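Local coordinates for PUA domain-containing protein (Pyrococcus horikoshii, PDB 3D79) that is of unknown function but probably binds RNA, at residues A[18-23]-A[67-72]; A[46-51]-A[61-66]. All blocks are in the same frame, centred on the assembly; numbering follows the deposited sequence.

Interaction 1: residues A[18-23]-A[67-72]; sequences KKDVKE and FIRRKD
Asp-20 of the helix and Arg-69 of the strand face each other as opposite charges, with carboxylate atom OD2 of Asp-20 3.9 Å from NH1 of Arg-69, a long salt bridge. The carboxylate comes to the guanidinium edge close to its plane, but the two flat groups stand 82° apart. Such a crossing gives a single point of approach instead of the parallel, two-oxygen pairing of a compact ion pair, so the attraction is probably loose and mainly electrostatic. Arg-69 has CG anti to the backbone N (chi1 -175°) and bends at chi3 (70°), which places NH1 opposite the helix's carboxylate. Its firmer partner is Glu-57 on the adjoining strand, which forms a salt bridge with NE and helps to fix the head; Asp-20 adds a second negative charge at the other end of the group. The side chain also rests on Ile-59 and Leu-16. Further along, Glu-23 OE2 and Asp-72 OD1 are like charges 6.1 Å apart; any repulsion between them is probably slight, and Lys-71 may offset it, its NZ forming a salt bridge with OD2 of Asp-72 at 3.3 Å in which the hydrogen bond is weak. Phe-67, two residues before Arg-69, packs on Ile-24 and Leu-28 of the same helix, and the backbone oxygen of Asp-72 accepts a hydrogen bond from Gln-27. Helix 18-32 is thus packed on the antiparallel sheet chiefly by such apolar contacts, with the long charged pair at the edge, an alpha/beta packing within the Pre-PUA-like domain.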
ATOM      1  N   LYS A  18      -0.531  22.118   6.210  1.00 17.77           N
ATOM      2  CA  LYS A  18      -1.857  21.699   6.663  1.00 17.15           C
ATOM      3  C   LYS A  18      -2.763  21.306   5.489  1.00 17.54           C
ATOM      4  O   LYS A  18      -3.499  20.324   5.570  1.00 17.08           O
ATOM      5  CB  LYS A  18      -2.493  22.821   7.483  1.00 17.04           C
ATOM      6  CG  LYS A  18      -3.953  22.621   7.856  1.00 16.21           C
ATOM      7  CD  LYS A  18      -4.381  23.573   8.967  1.00 15.74           C
ATOM      8  CE  LYS A  18      -4.081  25.020   8.636  1.00 14.03           C
ATOM      9  NZ  LYS A  18      -4.351  25.904   9.818  1.00 13.47           N
ATOM     10  N   LYS A  19      -2.707  22.086   4.409  1.00 17.95           N
ATOM     11  CA  LYS A  19      -3.463  21.772   3.197  1.00 18.57           C
ATOM     12  C   LYS A  19      -3.093  20.378   2.675  1.00 18.16           C
ATOM     13  O   LYS A  19      -3.973  19.571   2.354  1.00 18.33           O
ATOM     14  CB  LYS A  19      -3.218  22.849   2.132  1.00 19.28           C
ATOM     15  CG  LYS A  19      -3.859  22.569   0.773  1.00 22.01           C
ATOM     16  CD  LYS A  19      -3.301  23.523  -0.281  1.00 25.17           C
ATOM     17  CE  LYS A  19      -3.722  23.111  -1.687  1.00 27.82           C
ATOM     18  NZ  LYS A  19      -5.182  23.308  -1.920  1.00 30.19           N
ATOM     19  N   ASP A  20      -1.795  20.091   2.617  1.00 17.84           N
ATOM     20  CA  ASP A  20      -1.328  18.786   2.161  1.00 18.20           C
ATOM     21  C   ASP A  20      -1.713  17.655   3.115  1.00 17.52           C
ATOM     22  O   ASP A  20      -2.104  16.576   2.670  1.00 17.41           O
ATOM     23  CB  ASP A  20       0.176  18.803   1.889  1.00 18.73           C
ATOM     24  CG  ASP A  20       0.541  19.605   0.637  1.00 21.46           C
ATOM     25  OD1 ASP A  20      -0.365  20.144  -0.031  1.00 23.75           O
ATOM     26  OD2 ASP A  20       1.747  19.683   0.322  1.00 24.87           O
ATOM     27  N   VAL A  21      -1.624  17.910   4.422  1.00 16.89           N
ATOM     28  CA  VAL A  21      -2.044  16.923   5.426  1.00 16.13           C
ATOM     29  C   VAL A  21      -3.517  16.554   5.226  1.00 15.92           C
ATOM     30  O   VAL A  21      -3.880  15.375   5.211  1.00 15.48           O
ATOM     31  CB  VAL A  21      -1.786  17.426   6.878  1.00 15.97           C
ATOM     32  CG1 VAL A  21      -2.397  16.479   7.907  1.00 16.25           C
ATOM     33  CG2 VAL A  21      -0.290  17.593   7.129  1.00 16.38           C
ATOM     34  N   LYS A  22      -4.360  17.565   5.048  1.00 15.97           N
ATOM     35  CA  LYS A  22      -5.785  17.337   4.860  1.00 16.05           C
ATOM     36  C   LYS A  22      -6.067  16.538   3.588  1.00 16.34           C
ATOM     37  O   LYS A  22      -6.953  15.684   3.574  1.00 16.08           O
ATOM     38  CB  LYS A  22      -6.549  18.657   4.874  1.00 16.12           C
ATOM     39  CG  LYS A  22      -6.613  19.276   6.261  1.00 16.77           C
ATOM     40  CD  LYS A  22      -7.420  20.560   6.262  1.00 17.78           C
ATOM     41  CE  LYS A  22      -7.509  21.144   7.670  1.00 19.20           C
ATOM     42  NZ  LYS A  22      -8.291  22.421   7.651  1.00 20.16           N
ATOM     43  N   GLU A  23      -5.304  16.806   2.533  1.00 16.62           N
ATOM     44  CA  GLU A  23      -5.480  16.064   1.283  1.00 17.40           C
ATOM     45  C   GLU A  23      -5.065  14.597   1.431  1.00 16.72           C
ATOM     46  O   GLU A  23      -5.703  13.718   0.851  1.00 16.78           O
ATOM     47  CB  GLU A  23      -4.755  16.751   0.116  1.00 18.21           C
ATOM     48  CG  GLU A  23      -5.025  16.152  -1.287  1.00 21.89           C
ATOM     49  CD  GLU A  23      -6.499  15.849  -1.598  1.00 25.60           C
ATOM     50  OE1 GLU A  23      -7.408  16.661  -1.279  1.00 27.02           O
ATOM     51  OE2 GLU A  23      -6.745  14.787  -2.209  1.00 26.54           O
ATOM     52  N   PHE A  67       3.885   6.839   4.475  1.00 14.18           N
ATOM     53  CA  PHE A  67       3.372   6.802   3.103  1.00 14.29           C
ATOM     54  C   PHE A  67       4.428   7.034   2.044  1.00 15.04           C
ATOM     55  O   PHE A  67       5.425   7.725   2.277  1.00 14.82           O
ATOM     56  CB  PHE A  67       2.273   7.850   2.895  1.00 14.12           C
ATOM     57  CG  PHE A  67       1.308   7.942   4.030  1.00 13.34           C
ATOM     58  CD1 PHE A  67       0.421   6.902   4.287  1.00 13.14           C
ATOM     59  CD2 PHE A  67       1.295   9.063   4.856  1.00 13.11           C
ATOM     60  CE1 PHE A  67      -0.480   6.978   5.361  1.00 12.61           C
ATOM     61  CE2 PHE A  67       0.399   9.150   5.922  1.00 13.44           C
ATOM     62  CZ  PHE A  67      -0.478   8.101   6.184  1.00 13.92           C
ATOM     63  N   ILE A  68       4.170   6.453   0.877  1.00 15.65           N
ATOM     64  CA  ILE A  68       4.877   6.803  -0.351  1.00 16.82           C
ATOM     65  C   ILE A  68       4.111   7.940  -1.012  1.00 17.48           C
ATOM     66  O   ILE A  68       2.883   7.980  -0.956  1.00 17.16           O
ATOM     67  CB  ILE A  68       4.985   5.574  -1.307  1.00 16.44           C
ATOM     68  CG1 ILE A  68       6.060   5.795  -2.378  1.00 17.14           C
ATOM     69  CG2 ILE A  68       3.636   5.214  -1.933  1.00 17.37           C
ATOM     70  CD1 ILE A  68       6.527   4.481  -3.009  1.00 18.36           C
ATOM     71  N   ARG A  69       4.824   8.887  -1.611  1.00 18.90           N
ATOM     72  CA  ARG A  69       4.157   9.876  -2.444  1.00 20.75           C
ATOM     73  C   ARG A  69       4.778   9.879  -3.830  1.00 22.13           C
ATOM     74  O   ARG A  69       6.000   9.948  -3.975  1.00 21.81           O
ATOM     75  CB  ARG A  69       4.163  11.277  -1.824  1.00 21.00           C
ATOM     76  CG  ARG A  69       3.356  12.293  -2.653  1.00 21.91           C
ATOM     77  CD  ARG A  69       3.019  13.561  -1.881  1.00 23.49           C
ATOM     78  NE  ARG A  69       4.188  14.398  -1.622  1.00 25.33           N
ATOM     79  CZ  ARG A  69       4.147  15.584  -1.018  1.00 25.92           C
ATOM     80  NH1 ARG A  69       2.990  16.092  -0.607  1.00 26.04           N
ATOM     81  NH2 ARG A  69       5.265  16.270  -0.828  1.00 25.36           N
ATOM     82  N   ARG A  70       3.911   9.740  -4.827  1.00 23.96           N
ATOM     83  CA  ARG A  70       4.272   9.873  -6.231  1.00 26.15           C
ATOM     84  C   ARG A  70       3.421  11.013  -6.761  1.00 27.26           C
ATOM     85  O   ARG A  70       2.190  10.905  -6.801  1.00 27.58           O
ATOM     86  CB  ARG A  70       3.976   8.579  -6.982  1.00 26.20           C
ATOM     87  CG  ARG A  70       4.936   7.442  -6.663  1.00 27.99           C
ATOM     88  CD  ARG A  70       6.071   7.372  -7.676  1.00 29.44           C
ATOM     89  NE  ARG A  70       7.179   6.550  -7.196  1.00 30.67           N
ATOM     90  CZ  ARG A  70       7.356   5.269  -7.497  1.00 30.81           C
ATOM     91  NH1 ARG A  70       8.398   4.616  -7.001  1.00 31.92           N
ATOM     92  NH2 ARG A  70       6.493   4.639  -8.288  1.00 31.25           N
ATOM     93  N   LYS A  71       4.090  12.094  -7.163  1.00 28.62           N
ATOM     94  CA  LYS A  71       3.471  13.405  -7.426  1.00 29.70           C
ATOM     95  C   LYS A  71       2.600  13.912  -6.271  1.00 29.66           C
ATOM     96  O   LYS A  71       3.138  14.352  -5.250  1.00 30.28           O
ATOM     97  CB  LYS A  71       2.772  13.492  -8.807  1.00 30.06           C
ATOM     98  CG  LYS A  71       2.131  12.207  -9.351  1.00 31.82           C
ATOM     99  CD  LYS A  71       0.610  12.165  -9.157  1.00 34.87           C
ATOM    100  CE  LYS A  71      -0.152  12.665 -10.395  1.00 36.26           C
ATOM    101  NZ  LYS A  71      -0.055  14.149 -10.597  1.00 37.78           N
ATOM    102  N   ASP A  72       1.279  13.841  -6.410  1.00 29.25           N
ATOM    103  CA  ASP A  72       0.390  14.283  -5.340  1.00 28.51           C
ATOM    104  C   ASP A  72      -0.413  13.134  -4.732  1.00 27.32           C
ATOM    105  O   ASP A  72      -1.279  13.362  -3.879  1.00 27.78           O
ATOM    106  CB  ASP A  72      -0.534  15.414  -5.822  1.00 28.99           C
ATOM    107  CG  ASP A  72      -1.600  14.937  -6.793  1.00 30.29           C
ATOM    108  OD1 ASP A  72      -2.712  15.512  -6.784  1.00 32.62           O
ATOM    109  OD2 ASP A  72      -1.336  13.998  -7.570  1.00 31.48           O
TER

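Interaction 2: residues A[46-51]-A[61-66]; sequences EVKVAE and VNDKPM
Val-47 and Val-61 form an antiparallel, non-hydrogen-bonded pair, CA to CA 4.7 Å, where strand 47-51 meets the end of strand 56-61. Directly beyond, the chain reverses in a type I' turn from Val-61 to Lys-64, with Asn-62 and Asp-63 both at positive phi. Asn-62 grips the backbone of Glu-46 twice. Its N reaches Glu-46 O in a straight bond (2.8 Å, 165°), while its OD1 accepts from Glu-46 N at 2.9 Å, the donor tilted 27° from the amide carbonyl plane. Holding CG beside its own nitrogen (chi1 -55°) lets one residue offer donor and acceptor together, and ND2 bonds to Asp-45, so that both ends of the amide are held and its rotation is probably fixed. A water extends the link, donating to Glu-46 O and accepting from Asp-63 N at 2.8 Å. Lys-48, extended beyond CG, passes slantwise over to the turn, and its NZ meets the syn lone pair of Asp-63 OD1 at 2.8 Å in a salt bridge. A second water bonds to Glu-46 OE1 and, weakly, to Lys-48 NZ and Asp-63 OD2. With a methionine in place of Lys-48, Asp-63 would probably lose its countercharge, leaving its carboxylate freer to swing and to feel Glu-46, whose OE1 lies 5.0 Å from Asp-63 OD2. Lys-64 folds back on the turn: its NZ donates to Val-61 O at 2.8 Å from the face of the carbonyl plane opposite Lys-64 N. Together they make a beta hairpin between strands 56-61 and 64-70, closed by a two-residue type I' turn and tied to Glu-46 and Lys-48.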
ATOM      1  N   GLU A  46       2.168  15.901  13.379  1.00 18.12           N
ATOM      2  CA  GLU A  46       3.322  16.527  12.751  1.00 18.78           C
ATOM      3  C   GLU A  46       3.743  15.677  11.561  1.00 18.61           C
ATOM      4  O   GLU A  46       4.187  14.540  11.731  1.00 18.90           O
ATOM      5  CB  GLU A  46       4.491  16.685  13.728  1.00 19.16           C
ATOM      6  CG  GLU A  46       5.621  17.539  13.148  1.00 22.50           C
ATOM      7  CD  GLU A  46       6.638  17.980  14.183  1.00 26.41           C
ATOM      8  OE1 GLU A  46       6.940  17.198  15.106  1.00 29.39           O
ATOM      9  OE2 GLU A  46       7.140  19.118  14.065  1.00 30.18           O
ATOM     10  N   VAL A  47       3.597  16.235  10.363  1.00 18.39           N
ATOM     11  CA  VAL A  47       3.867  15.498   9.135  1.00 18.19           C
ATOM     12  C   VAL A  47       5.051  16.119   8.407  1.00 18.78           C
ATOM     13  O   VAL A  47       5.140  17.341   8.274  1.00 18.67           O
ATOM     14  CB  VAL A  47       2.619  15.425   8.225  1.00 18.33           C
ATOM     15  CG1 VAL A  47       2.862  14.492   7.056  1.00 17.42           C
ATOM     16  CG2 VAL A  47       1.420  14.938   9.021  1.00 17.29           C
ATOM     17  N   LYS A  48       5.965  15.263   7.965  1.00 19.18           N
ATOM     18  CA  LYS A  48       7.180  15.699   7.297  1.00 20.10           C
ATOM     19  C   LYS A  48       7.359  14.907   6.013  1.00 20.38           C
ATOM     20  O   LYS A  48       6.799  13.821   5.859  1.00 20.05           O
ATOM     21  CB  LYS A  48       8.391  15.507   8.218  1.00 20.36           C
ATOM     22  CG  LYS A  48       8.428  16.448   9.419  1.00 21.96           C
ATOM     23  CD  LYS A  48       9.538  16.055  10.373  1.00 25.05           C
ATOM     24  CE  LYS A  48       9.367  16.715  11.733  1.00 27.06           C
ATOM     25  NZ  LYS A  48      10.264  16.086  12.741  1.00 28.30           N
ATOM     26  N   VAL A  49       8.131  15.455   5.083  1.00 20.93           N
ATOM     27  CA  VAL A  49       8.420  14.742   3.841  1.00 21.24           C
ATOM     28  C   VAL A  49       9.925  14.633   3.627  1.00 21.37           C
ATOM     29  O   VAL A  49      10.659  15.612   3.803  1.00 21.66           O
ATOM     30  CB  VAL A  49       7.707  15.379   2.614  1.00 21.57           C
ATOM     31  CG1 VAL A  49       8.062  16.857   2.467  1.00 22.07           C
ATOM     32  CG2 VAL A  49       8.018  14.602   1.331  1.00 21.88           C
ATOM     33  N   ALA A  50      10.366  13.429   3.274  1.00 21.14           N
ATOM     34  CA  ALA A  50      11.755  13.165   2.914  1.00 21.43           C
ATOM     35  C   ALA A  50      11.820  12.637   1.489  1.00 21.48           C
ATOM     36  O   ALA A  50      10.907  11.952   1.028  1.00 21.45           O
ATOM     37  CB  ALA A  50      12.373  12.169   3.872  1.00 21.22           C
ATOM     38  N   GLU A  51      12.894  12.969   0.783  1.00 21.71           N
ATOM     39  CA  GLU A  51      13.070  12.478  -0.574  1.00 22.10           C
ATOM     40  C   GLU A  51      13.705  11.097  -0.555  1.00 21.97           C
ATOM     41  O   GLU A  51      14.701  10.873   0.135  1.00 22.28           O
ATOM     42  CB  GLU A  51      13.927  13.444  -1.402  1.00 22.02           C
ATOM     43  CG  GLU A  51      14.106  13.010  -2.850  1.00 22.55           C
ATOM     44  CD  GLU A  51      14.930  13.987  -3.664  1.00 23.05           C
ATOM     45  OE1 GLU A  51      14.427  15.090  -3.957  1.00 24.58           O
ATOM     46  OE2 GLU A  51      16.076  13.642  -4.021  1.00 25.69           O
ATOM     47  N   VAL A  61       4.838  10.554   9.677  1.00 17.23           N
ATOM     48  CA  VAL A  61       3.822  11.044  10.608  1.00 17.30           C
ATOM     49  C   VAL A  61       4.381  10.862  12.011  1.00 17.78           C
ATOM     50  O   VAL A  61       4.612   9.733  12.447  1.00 17.23           O
ATOM     51  CB  VAL A  61       2.485  10.291  10.453  1.00 17.37           C
ATOM     52  CG1 VAL A  61       1.433  10.875  11.386  1.00 16.87           C
ATOM     53  CG2 VAL A  61       1.997  10.366   9.012  1.00 17.47           C
ATOM     54  N   ASN A  62       4.605  11.980  12.699  1.00 18.41           N
ATOM     55  CA  ASN A  62       5.283  11.984  14.001  1.00 19.40           C
ATOM     56  C   ASN A  62       6.553  11.127  13.970  1.00 20.04           C
ATOM     57  O   ASN A  62       6.769  10.256  14.826  1.00 20.36           O
ATOM     58  CB  ASN A  62       4.316  11.578  15.120  1.00 19.65           C
ATOM     59  CG  ASN A  62       3.065  12.438  15.140  1.00 19.60           C
ATOM     60  OD1 ASN A  62       3.129  13.654  14.943  1.00 19.32           O
ATOM     61  ND2 ASN A  62       1.919  11.810  15.372  1.00 21.95           N
ATOM     62  N   ASP A  63       7.358  11.388  12.939  1.00 20.48           N
ATOM     63  CA  ASP A  63       8.672  10.778  12.691  1.00 21.28           C
ATOM     64  C   ASP A  63       8.688   9.304  12.263  1.00 21.13           C
ATOM     65  O   ASP A  63       9.762   8.720  12.081  1.00 21.52           O
ATOM     66  CB  ASP A  63       9.641  11.055  13.855  1.00 22.00           C
ATOM     67  CG  ASP A  63       9.799  12.535  14.128  1.00 23.85           C
ATOM     68  OD1 ASP A  63      10.215  13.279  13.208  1.00 27.62           O
ATOM     69  OD2 ASP A  63       9.494  12.959  15.264  1.00 27.48           O
ATOM     70  N   LYS A  64       7.518   8.699  12.084  1.00 20.56           N
ATOM     71  CA  LYS A  64       7.485   7.338  11.549  1.00 19.91           C
ATOM     72  C   LYS A  64       7.131   7.348  10.059  1.00 18.84           C
ATOM     73  O   LYS A  64       6.174   8.006   9.659  1.00 17.85           O
ATOM     74  CB  LYS A  64       6.569   6.413  12.361  1.00 20.73           C
ATOM     75  CG  LYS A  64       5.088   6.630  12.191  1.00 23.03           C
ATOM     76  CD  LYS A  64       4.307   5.882  13.264  1.00 26.63           C
ATOM     77  CE  LYS A  64       2.866   6.358  13.328  1.00 27.37           C
ATOM     78  NZ  LYS A  64       2.766   7.846  13.406  1.00 26.71           N
ATOM     79  N   PRO A  65       7.927   6.641   9.233  1.00 17.94           N
ATOM     80  CA  PRO A  65       7.630   6.556   7.802  1.00 17.19           C
ATOM     81  C   PRO A  65       6.287   5.871   7.585  1.00 16.54           C
ATOM     82  O   PRO A  65       6.098   4.728   8.011  1.00 16.71           O
ATOM     83  CB  PRO A  65       8.780   5.707   7.240  1.00 17.54           C
ATOM     84  CG  PRO A  65       9.397   5.037   8.407  1.00 17.74           C
ATOM     85  CD  PRO A  65       9.153   5.905   9.596  1.00 18.08           C
ATOM     86  N   MET A  66       5.359   6.576   6.946  1.00 15.65           N
ATOM     87  CA  MET A  66       4.004   6.067   6.786  1.00 14.71           C
ATOM     88  C   MET A  66       3.585   5.865   5.336  1.00 14.29           C
ATOM     89  O   MET A  66       2.983   4.844   5.012  1.00 13.76           O
ATOM     90  CB  MET A  66       2.990   6.975   7.500  1.00 14.88           C
ATOM     91  CG  MET A  66       2.923   6.759   9.014  1.00 15.51           C
ATOM     92  SD  MET A  66       2.425   5.091   9.489  1.00 16.80           S
ATOM     93  CE  MET A  66       0.762   5.029   8.837  1.00 15.95           C
TER
HETATM   94  O   HOH W   1       7.004  13.694  11.322  1.00 22.53           O
HETATM   95  O   HOH W   2       7.425  14.847  14.007  1.00 30.96           O

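Interactions 1 and 2 lie with their centres about 11 Å apart on one antiparallel sheet, and strand 64-70 serves both. Interaction 2 fastens the turn leading into that strand, whereas interaction 1 joins the strand's far end to helix 18-32. Hydrophobic packing bridges them: Val-21 CG2 lies 3.7 Å from Val-47 CG2, and Phe-67 CE2 is equally far, 3.7 Å, from Val-61 CG2. The valine pair of interaction 2 thus belongs to the layer beneath the helix of interaction 1. At the polar end, Arg-69 NH2 comes to 3.9 Å from Val-49 CG2. Polar ties at the margins around a shared apolar core illustrate how a small domain is held together.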